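Local coordinates for protein probable glycosidase crf1 (Neosartorya fumigata, PDB 6IBU) that cleaves chitin and transfers the released chains to beta-1,6-glucan or to other chitin, cross-linking polysaccharides of the fungal cell wall, at residues V99-T113 against Y142-I155. Numbering follows the deposited sequence.
Sequences VDWEVLGGDTTQVQT and YTIDWTKDAVTWSI
W101 enters the opposing hairpin between Y142 and W153. Its CB already points that way; CG lies beside the backbone N, and a near-perpendicular chi2 stands the ring between the two aromatics. Followed outward from CB, the five-membered ring receives Y142 CB over its face, 3.7 Å from the centroid, in a CH-pi contact. CD1 touches I144 CD1. NE1 packs beside I144 CG1 and donates to a water 3.0 Å away, which in turn donates to Y142 O. CE2 faces W153 CD1 on the side opposite Y142, while CE3 lies against Y142 CD1. At the far rim, CZ2 meets T143 O near the ring plane and S154 O at 3.3 Å, and CH2 and CZ3 touch I155 CG1. Y142 and W153 both turn their edges to W101, with planes at 67° and 87° to its own: two T-shaped pairs. W153 is held by NE1 donating to D100 O (3.2 Å, N-H...O 156°), from above the carbonyl plane, and by T113 CG2, 3.6 Å from the centroid of its five-membered ring, a CH-pi contact. Beside it, V99 CG1 fits against I144 CD1 at 3.5 Å. The axes of strands 99-105 and 142-146 approach to 8.8 Å, a face-to-face packing that joins the two sheets of the GH16 beta-sandwich. E102, next along, points to the other side of its sheet, where it binds chitin as the probable proton donor. Behind it lies a mainly apolar core whose two indole N-H groups are each satisfied, one by water and one by a backbone carbonyl.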
ATOM      1  N   VAL A  99      -1.292  -3.578  -5.212  1.00 18.50           N
ATOM      2  CA  VAL A  99       0.184  -3.497  -5.314  1.00 17.61           C
ATOM      3  C   VAL A  99       0.666  -3.031  -3.946  1.00 16.85           C
ATOM      4  O   VAL A  99       0.081  -2.069  -3.411  1.00 14.94           O
ATOM      5  CB  VAL A  99       0.607  -2.524  -6.426  1.00 17.70           C
ATOM      6  CG1 VAL A  99       2.108  -2.354  -6.456  1.00 18.53           C
ATOM      7  CG2 VAL A  99       0.078  -2.972  -7.776  1.00 17.85           C
ATOM      8  N   ASP A 100       1.696  -3.659  -3.401  1.00 16.73           N
ATOM      9  CA  ASP A 100       2.142  -3.264  -2.055  1.00 17.45           C
ATOM     10  C   ASP A 100       3.639  -3.476  -1.857  1.00 16.53           C
ATOM     11  O   ASP A 100       4.300  -4.206  -2.650  1.00 14.72           O
ATOM     12  CB  ASP A 100       1.309  -3.937  -0.969  1.00 20.36           C
ATOM     13  CG  ASP A 100       1.544  -5.415  -0.825  1.00 23.33           C
ATOM     14  OD1 ASP A 100       2.618  -5.785  -0.338  1.00 28.77           O
ATOM     15  OD2 ASP A 100       0.616  -6.205  -1.157  1.00 29.91           O
ATOM     16  N   TRP A 101       4.117  -2.772  -0.833  1.00 14.78           N
ATOM     17  CA  TRP A 101       5.413  -2.965  -0.151  1.00 14.22           C
ATOM     18  C   TRP A 101       5.115  -3.504   1.245  1.00 14.99           C
ATOM     19  O   TRP A 101       4.150  -3.038   1.848  1.00 13.51           O
ATOM     20  CB  TRP A 101       6.165  -1.634  -0.061  1.00 12.57           C
ATOM     21  CG  TRP A 101       6.493  -0.905  -1.326  1.00 11.39           C
ATOM     22  CD1 TRP A 101       5.814   0.134  -1.883  1.00 10.88           C
ATOM     23  CD2 TRP A 101       7.688  -1.054  -2.112  1.00 11.23           C
ATOM     24  NE1 TRP A 101       6.463   0.605  -2.989  1.00 10.82           N
ATOM     25  CE2 TRP A 101       7.631  -0.096  -3.149  1.00 11.30           C
ATOM     26  CE3 TRP A 101       8.776  -1.924  -2.064  1.00 11.23           C
ATOM     27  CZ2 TRP A 101       8.637   0.016  -4.114  1.00 11.21           C
ATOM     28  CZ3 TRP A 101       9.769  -1.814  -3.010  1.00 11.21           C
ATOM     29  CH2 TRP A 101       9.704  -0.847  -4.012  1.00 11.41           C
ATOM     30  N   GLU A 102       5.874  -4.484   1.728  1.00 17.30           N
ATOM     31  CA  GLU A 102       5.800  -4.923   3.145  1.00 18.64           C
ATOM     32  C   GLU A 102       7.214  -4.924   3.716  1.00 17.57           C
ATOM     33  O   GLU A 102       8.057  -5.592   3.154  1.00 18.56           O
ATOM     34  CB  GLU A 102       5.192  -6.318   3.273  1.00 21.43           C
ATOM     35  CG  GLU A 102       3.849  -6.481   2.583  1.00 25.34           C
ATOM     36  CD  GLU A 102       2.725  -5.683   3.223  1.00 28.43           C
ATOM     37  OE1 GLU A 102       2.672  -5.599   4.456  1.00 29.71           O
ATOM     38  OE2 GLU A 102       1.917  -5.117   2.482  1.00 35.54           O
ATOM     39  N   VAL A 103       7.469  -4.200   4.796  1.00 16.44           N
ATOM     40  CA  VAL A 103       8.720  -4.383   5.576  1.00 16.50           C
ATOM     41  C   VAL A 103       8.390  -5.190   6.840  1.00 16.35           C
ATOM     42  O   VAL A 103       7.329  -4.996   7.427  1.00 14.61           O
ATOM     43  CB  VAL A 103       9.397  -3.036   5.895  1.00 16.56           C
ATOM     44  CG1 VAL A 103      10.650  -3.236   6.719  1.00 15.60           C
ATOM     45  CG2 VAL A 103       9.733  -2.268   4.631  1.00 16.54           C
ATOM     46  N   LEU A 104       9.285  -6.092   7.227  1.00 17.09           N
ATOM     47  CA  LEU A 104       9.158  -6.876   8.480  1.00 17.24           C
ATOM     48  C   LEU A 104      10.194  -6.320   9.446  1.00 17.32           C
ATOM     49  O   LEU A 104      11.336  -6.110   9.002  1.00 16.72           O
ATOM     50  CB  LEU A 104       9.386  -8.350   8.166  1.00 17.81           C
ATOM     51  CG  LEU A 104       8.460  -8.904   7.084  1.00 19.26           C
ATOM     52  CD1 LEU A 104       8.833 -10.334   6.783  1.00 20.79           C
ATOM     53  CD2 LEU A 104       6.983  -8.807   7.481  1.00 19.97           C
ATOM     54  N   GLY A 105       9.796  -6.045  10.689  1.00 16.10           N
ATOM     55  CA  GLY A 105      10.678  -5.411  11.688  1.00 16.21           C
ATOM     56  C   GLY A 105      11.989  -6.142  11.895  1.00 14.62           C
ATOM     57  O   GLY A 105      13.000  -5.486  12.011  1.00 14.44           O
ATOM     58  N   GLY A 106      12.002  -7.468  11.919  1.00 14.75           N
ATOM     59  CA  GLY A 106      13.227  -8.221  12.253  1.00 14.37           C
ATOM     60  C   GLY A 106      14.059  -8.539  11.031  1.00 15.13           C
ATOM     61  O   GLY A 106      15.180  -9.075  11.193  1.00 15.59           O
ATOM     62  N   ASP A 107      13.554  -8.257   9.827  1.00 15.31           N
ATOM     63  CA  ASP A 107      14.301  -8.505   8.566  1.00 15.66           C
ATOM     64  C   ASP A 107      14.898  -7.164   8.128  1.00 15.35           C
ATOM     65  O   ASP A 107      14.171  -6.372   7.518  1.00 16.19           O
ATOM     66  CB  ASP A 107      13.402  -9.172   7.525  1.00 16.03           C
ATOM     67  CG  ASP A 107      14.062  -9.407   6.178  1.00 17.51           C
ATOM     68  OD1 ASP A 107      15.205  -8.930   5.983  1.00 19.62           O
ATOM     69  OD2 ASP A 107      13.451 -10.094   5.344  1.00 19.05           O
ATOM     70  N   THR A 108      16.170  -6.911   8.447  1.00 14.74           N
ATOM     71  CA  THR A 108      16.797  -5.575   8.325  1.00 14.22           C
ATOM     72  C   THR A 108      17.471  -5.393   6.968  1.00 14.14           C
ATOM     73  O   THR A 108      18.237  -4.438   6.849  1.00 14.52           O
ATOM     74  CB  THR A 108      17.815  -5.367   9.437  1.00 14.19           C
ATOM     75  OG1 THR A 108      18.797  -6.381   9.231  1.00 14.24           O
ATOM     76  CG2 THR A 108      17.193  -5.486  10.805  1.00 14.48           C
ATOM     77  N   THR A 109      17.242  -6.280   6.001  1.00 14.03           N
ATOM     78  CA  THR A 109      18.044  -6.344   4.753  1.00 13.87           C
ATOM     79  C   THR A 109      17.143  -6.398   3.525  1.00 14.37           C
ATOM     80  O   THR A 109      17.694  -6.417   2.418  1.00 13.23           O
ATOM     81  CB  THR A 109      18.950  -7.575   4.723  1.00 14.49           C
ATOM     82  OG1 THR A 109      18.166  -8.731   5.045  1.00 14.23           O
ATOM     83  CG2 THR A 109      20.133  -7.414   5.650  1.00 14.98           C
ATOM     84  N   GLN A 110      15.830  -6.494   3.703  1.00 14.51           N
ATOM     85  CA  GLN A 110      14.904  -6.647   2.562  1.00 15.34           C
ATOM     86  C   GLN A 110      13.597  -5.881   2.807  1.00 16.43           C
ATOM     87  O   GLN A 110      13.288  -5.484   3.963  1.00 16.00           O
ATOM     88  CB  GLN A 110      14.569  -8.106   2.297  1.00 15.27           C
ATOM     89  CG  GLN A 110      15.724  -9.085   2.455  1.00 15.67           C
ATOM     90  CD  GLN A 110      15.207 -10.505   2.325  1.00 15.49           C
ATOM     91  OE1 GLN A 110      15.464 -11.196   1.348  1.00 14.99           O
ATOM     92  NE2 GLN A 110      14.405 -10.933   3.282  1.00 14.53           N
ATOM     93  N   VAL A 111      12.877  -5.668   1.711  1.00 17.14           N
ATOM     94  CA  VAL A 111      11.431  -5.322   1.690  1.00 17.90           C
ATOM     95  C   VAL A 111      10.772  -6.332   0.757  1.00 17.17           C
ATOM     96  O   VAL A 111      11.416  -6.789  -0.186  1.00 15.56           O
ATOM     97  CB  VAL A 111      11.178  -3.874   1.235  1.00 18.35           C
ATOM     98  CG1 VAL A 111      11.735  -2.881   2.233  1.00 20.87           C
ATOM     99  CG2 VAL A 111      11.753  -3.605  -0.145  1.00 19.02           C
ATOM    100  N   GLN A 112       9.527  -6.678   1.025  1.00 18.49           N
ATOM    101  CA  GLN A 112       8.794  -7.592   0.123  1.00 19.63           C
ATOM    102  C   GLN A 112       7.968  -6.748  -0.847  1.00 17.87           C
ATOM    103  O   GLN A 112       7.421  -5.735  -0.439  1.00 16.84           O
ATOM    104  CB  GLN A 112       7.955  -8.595   0.904  1.00 21.34           C
ATOM    105  CG  GLN A 112       7.535  -9.746   0.008  1.00 24.93           C
ATOM    106  CD  GLN A 112       6.501 -10.646   0.621  1.00 28.93           C
ATOM    107  OE1 GLN A 112       6.572 -11.861   0.469  1.00 40.53           O
ATOM    108  NE2 GLN A 112       5.538 -10.065   1.313  1.00 28.47           N
ATOM    109  N   THR A 113       7.943  -7.139  -2.108  1.00 18.19           N
ATOM    110  CA  THR A 113       7.036  -6.546  -3.113  1.00 17.42           C
ATOM    111  C   THR A 113       5.910  -7.533  -3.347  1.00 16.57           C
ATOM    112  O   THR A 113       6.112  -8.723  -3.226  1.00 17.73           O
ATOM    113  CB  THR A 113       7.740  -6.165  -4.418  1.00 17.49           C
ATOM    114  OG1 THR A 113       8.336  -7.321  -5.007  1.00 16.43           O
ATOM    115  CG2 THR A 113       8.759  -5.054  -4.247  1.00 17.77           C
ATOM    116  N   TYR A 142       9.945   4.736  -1.502  1.00 14.93           N
ATOM    117  CA  TYR A 142       9.293   3.561  -2.117  1.00 14.47           C
ATOM    118  C   TYR A 142       8.357   4.074  -3.211  1.00 14.18           C
ATOM    119  O   TYR A 142       7.410   4.807  -2.923  1.00 12.87           O
ATOM    120  CB  TYR A 142       8.589   2.755  -1.046  1.00 14.59           C
ATOM    121  CG  TYR A 142       9.508   2.193   0.003  1.00 15.97           C
ATOM    122  CD1 TYR A 142      10.069   0.932  -0.136  1.00 17.02           C
ATOM    123  CD2 TYR A 142       9.799   2.919   1.151  1.00 16.26           C
ATOM    124  CE1 TYR A 142      10.906   0.413   0.839  1.00 17.85           C
ATOM    125  CE2 TYR A 142      10.605   2.399   2.145  1.00 16.33           C
ATOM    126  CZ  TYR A 142      11.158   1.142   1.998  1.00 17.67           C
ATOM    127  OH  TYR A 142      11.974   0.642   2.975  1.00 16.99           O
ATOM    128  N   THR A 143       8.645   3.699  -4.446  1.00 13.73           N
ATOM    129  CA  THR A 143       7.950   4.234  -5.634  1.00 14.66           C
ATOM    130  C   THR A 143       7.295   3.089  -6.407  1.00 13.90           C
ATOM    131  O   THR A 143       7.970   2.114  -6.702  1.00 12.79           O
ATOM    132  CB  THR A 143       8.932   4.987  -6.531  1.00 15.36           C
ATOM    133  OG1 THR A 143       9.632   5.909  -5.698  1.00 16.57           O
ATOM    134  CG2 THR A 143       8.238   5.682  -7.682  1.00 15.75           C
ATOM    135  N   ILE A 144       6.023   3.249  -6.736  1.00 13.95           N
ATOM    136  CA  ILE A 144       5.268   2.322  -7.618  1.00 14.08           C
ATOM    137  C   ILE A 144       4.847   3.105  -8.849  1.00 14.36           C
ATOM    138  O   ILE A 144       4.107   4.026  -8.674  1.00 14.53           O
ATOM    139  CB  ILE A 144       4.056   1.734  -6.889  1.00 13.90           C
ATOM    140  CG1 ILE A 144       4.477   0.885  -5.690  1.00 13.99           C
ATOM    141  CG2 ILE A 144       3.193   0.948  -7.868  1.00 13.84           C
ATOM    142  CD1 ILE A 144       3.341   0.461  -4.802  1.00 14.44           C
ATOM    143  N   ASP A 145       5.379   2.764 -10.012  1.00 16.41           N
ATOM    144  CA  ASP A 145       4.954   3.306 -11.323  1.00 17.95           C
ATOM    145  C   ASP A 145       3.935   2.333 -11.902  1.00 16.41           C
ATOM    146  O   ASP A 145       4.211   1.151 -11.984  1.00 15.82           O
ATOM    147  CB  ASP A 145       6.142   3.563 -12.244  1.00 20.86           C
ATOM    148  CG  ASP A 145       6.812   4.903 -11.927  1.00 26.76           C
ATOM    149  OD1 ASP A 145       6.278   5.982 -12.377  1.00 29.27           O
ATOM    150  OD2 ASP A 145       7.844   4.881 -11.188  1.00 32.65           O
ATOM    151  N   TRP A 146       2.771   2.827 -12.261  1.00 14.97           N
ATOM    152  CA  TRP A 146       1.637   1.952 -12.600  1.00 16.02           C
ATOM    153  C   TRP A 146       1.028   2.411 -13.918  1.00 17.38           C
ATOM    154  O   TRP A 146       0.422   3.479 -13.968  1.00 19.12           O
ATOM    155  CB  TRP A 146       0.676   1.972 -11.430  1.00 15.77           C
ATOM    156  CG  TRP A 146      -0.636   1.330 -11.668  1.00 15.52           C
ATOM    157  CD1 TRP A 146      -0.894   0.177 -12.348  1.00 15.63           C
ATOM    158  CD2 TRP A 146      -1.872   1.775 -11.102  1.00 15.12           C
ATOM    159  NE1 TRP A 146      -2.229  -0.103 -12.267  1.00 15.58           N
ATOM    160  CE2 TRP A 146      -2.850   0.853 -11.509  1.00 15.57           C
ATOM    161  CE3 TRP A 146      -2.235   2.867 -10.312  1.00 15.59           C
ATOM    162  CZ2 TRP A 146      -4.183   1.010 -11.169  1.00 15.46           C
ATOM    163  CZ3 TRP A 146      -3.547   3.015  -9.956  1.00 15.59           C
ATOM    164  CH2 TRP A 146      -4.504   2.095 -10.386  1.00 15.64           C
ATOM    165  N   THR A 147       1.227   1.620 -14.962  1.00 18.30           N
ATOM    166  CA  THR A 147       0.679   1.894 -16.307  1.00 19.38           C
ATOM    167  C   THR A 147      -0.087   0.664 -16.747  1.00 20.72           C
ATOM    168  O   THR A 147       0.020  -0.358 -16.072  1.00 20.28           O
ATOM    169  CB  THR A 147       1.799   2.273 -17.284  1.00 18.79           C
ATOM    170  OG1 THR A 147       2.619   1.158 -17.621  1.00 17.48           O
ATOM    171  CG2 THR A 147       2.698   3.345 -16.719  1.00 18.90           C
ATOM    172  N   LYS A 148      -0.816   0.776 -17.850  1.00 25.43           N
ATOM    173  CA  LYS A 148      -1.586  -0.359 -18.416  1.00 29.24           C
ATOM    174  C   LYS A 148      -0.589  -1.394 -18.966  1.00 29.32           C
ATOM    175  O   LYS A 148      -0.990  -2.537 -19.137  1.00 29.75           O
ATOM    176  CB  LYS A 148      -2.662   0.119 -19.402  1.00 31.80           C
ATOM    177  CG  LYS A 148      -2.291   1.255 -20.343  1.00 36.15           C
ATOM    178  CD  LYS A 148      -3.468   1.807 -21.134  1.00 37.84           C
ATOM    179  CE  LYS A 148      -4.474   2.529 -20.258  1.00 39.66           C
ATOM    180  NZ  LYS A 148      -4.897   3.828 -20.840  1.00 39.10           N
ATOM    181  N   ASP A 149       0.680  -1.037 -19.150  1.00 28.99           N
ATOM    182  CA  ASP A 149       1.696  -1.983 -19.673  1.00 30.18           C
ATOM    183  C   ASP A 149       2.440  -2.701 -18.535  1.00 26.06           C
ATOM    184  O   ASP A 149       2.869  -3.816 -18.766  1.00 23.56           O
ATOM    185  CB  ASP A 149       2.691  -1.276 -20.592  1.00 35.50           C
ATOM    186  CG  ASP A 149       2.117  -0.875 -21.946  1.00 43.06           C
ATOM    187  OD1 ASP A 149       1.096  -1.496 -22.394  1.00 40.66           O
ATOM    188  OD2 ASP A 149       2.728   0.034 -22.580  1.00 50.87           O
ATOM    189  N   ALA A 150       2.637  -2.079 -17.372  1.00 21.37           N
ATOM    190  CA  ALA A 150       3.557  -2.595 -16.336  1.00 20.12           C
ATOM    191  C   ALA A 150       3.386  -1.865 -15.006  1.00 19.18           C
ATOM    192  O   ALA A 150       3.137  -0.656 -14.988  1.00 18.81           O
ATOM    193  CB  ALA A 150       4.983  -2.461 -16.790  1.00 20.91           C
ATOM    194  N   VAL A 151       3.577  -2.606 -13.927  1.00 17.67           N
ATOM    195  CA  VAL A 151       3.829  -2.059 -12.574  1.00 16.85           C
ATOM    196  C   VAL A 151       5.332  -2.138 -12.310  1.00 15.45           C
ATOM    197  O   VAL A 151       5.914  -3.210 -12.452  1.00 14.02           O
ATOM    198  CB  VAL A 151       3.036  -2.841 -11.521  1.00 17.25           C
ATOM    199  CG1 VAL A 151       3.484  -2.475 -10.112  1.00 17.84           C
ATOM    200  CG2 VAL A 151       1.547  -2.617 -11.711  1.00 17.61           C
ATOM    201  N   THR A 152       5.937  -1.031 -11.913  1.00 14.90           N
ATOM    202  CA  THR A 152       7.375  -0.981 -11.600  1.00 15.51           C
ATOM    203  C   THR A 152       7.521  -0.571 -10.149  1.00 14.46           C
ATOM    204  O   THR A 152       6.912   0.420  -9.769  1.00 16.19           O
ATOM    205  CB  THR A 152       8.121  -0.054 -12.558  1.00 16.63           C
ATOM    206  OG1 THR A 152       7.825  -0.499 -13.880  1.00 16.78           O
ATOM    207  CG2 THR A 152       9.609  -0.069 -12.299  1.00 17.24           C
ATOM    208  N   TRP A 153       8.270  -1.336  -9.377  1.00 13.15           N
ATOM    209  CA  TRP A 153       8.655  -0.975  -7.992  1.00 13.28           C
ATOM    210  C   TRP A 153      10.048  -0.365  -8.058  1.00 12.43           C
ATOM    211  O   TRP A 153      10.902  -0.960  -8.693  1.00 11.71           O
ATOM    212  CB  TRP A 153       8.688  -2.203  -7.074  1.00 13.45           C
ATOM    213  CG  TRP A 153       7.376  -2.810  -6.685  1.00 13.89           C
ATOM    214  CD1 TRP A 153       6.754  -2.706  -5.477  1.00 13.61           C
ATOM    215  CD2 TRP A 153       6.573  -3.708  -7.470  1.00 13.85           C
ATOM    216  NE1 TRP A 153       5.612  -3.466  -5.469  1.00 13.61           N
ATOM    217  CE2 TRP A 153       5.474  -4.086  -6.675  1.00 13.77           C
ATOM    218  CE3 TRP A 153       6.653  -4.196  -8.774  1.00 14.32           C
ATOM    219  CZ2 TRP A 153       4.479  -4.942  -7.137  1.00 13.60           C
ATOM    220  CZ3 TRP A 153       5.683  -5.063  -9.224  1.00 14.08           C
ATOM    221  CH2 TRP A 153       4.607  -5.425  -8.413  1.00 13.44           C
ATOM    222  N   SER A 154      10.265   0.748  -7.388  1.00 12.75           N
ATOM    223  CA  SER A 154      11.592   1.402  -7.274  1.00 13.40           C
ATOM    224  C   SER A 154      11.883   1.768  -5.823  1.00 13.31           C
ATOM    225  O   SER A 154      10.948   2.149  -5.100  1.00 11.59           O
ATOM    226  CB  SER A 154      11.650   2.618  -8.122  1.00 13.87           C
ATOM    227  OG  SER A 154      11.849   2.219  -9.460  1.00 15.75           O
ATOM    228  N   ILE A 155      13.155   1.685  -5.445  1.00 14.36           N
ATOM    229  CA  ILE A 155      13.639   2.143  -4.109  1.00 15.27           C
ATOM    230  C   ILE A 155      14.768   3.131  -4.358  1.00 16.32           C
ATOM    231  O   ILE A 155      15.759   2.732  -5.004  1.00 16.05           O
ATOM    232  CB  ILE A 155      14.093   0.956  -3.243  1.00 14.79           C
ATOM    233  CG1 ILE A 155      12.971  -0.075  -3.101  1.00 14.89           C
ATOM    234  CG2 ILE A 155      14.610   1.484  -1.916  1.00 14.75           C
ATOM    235  CD1 ILE A 155      13.309  -1.249  -2.216  1.00 15.49           C
TER
HETATM  236  O   HOH W   1       5.128   3.239  -3.263  1.00 15.42           O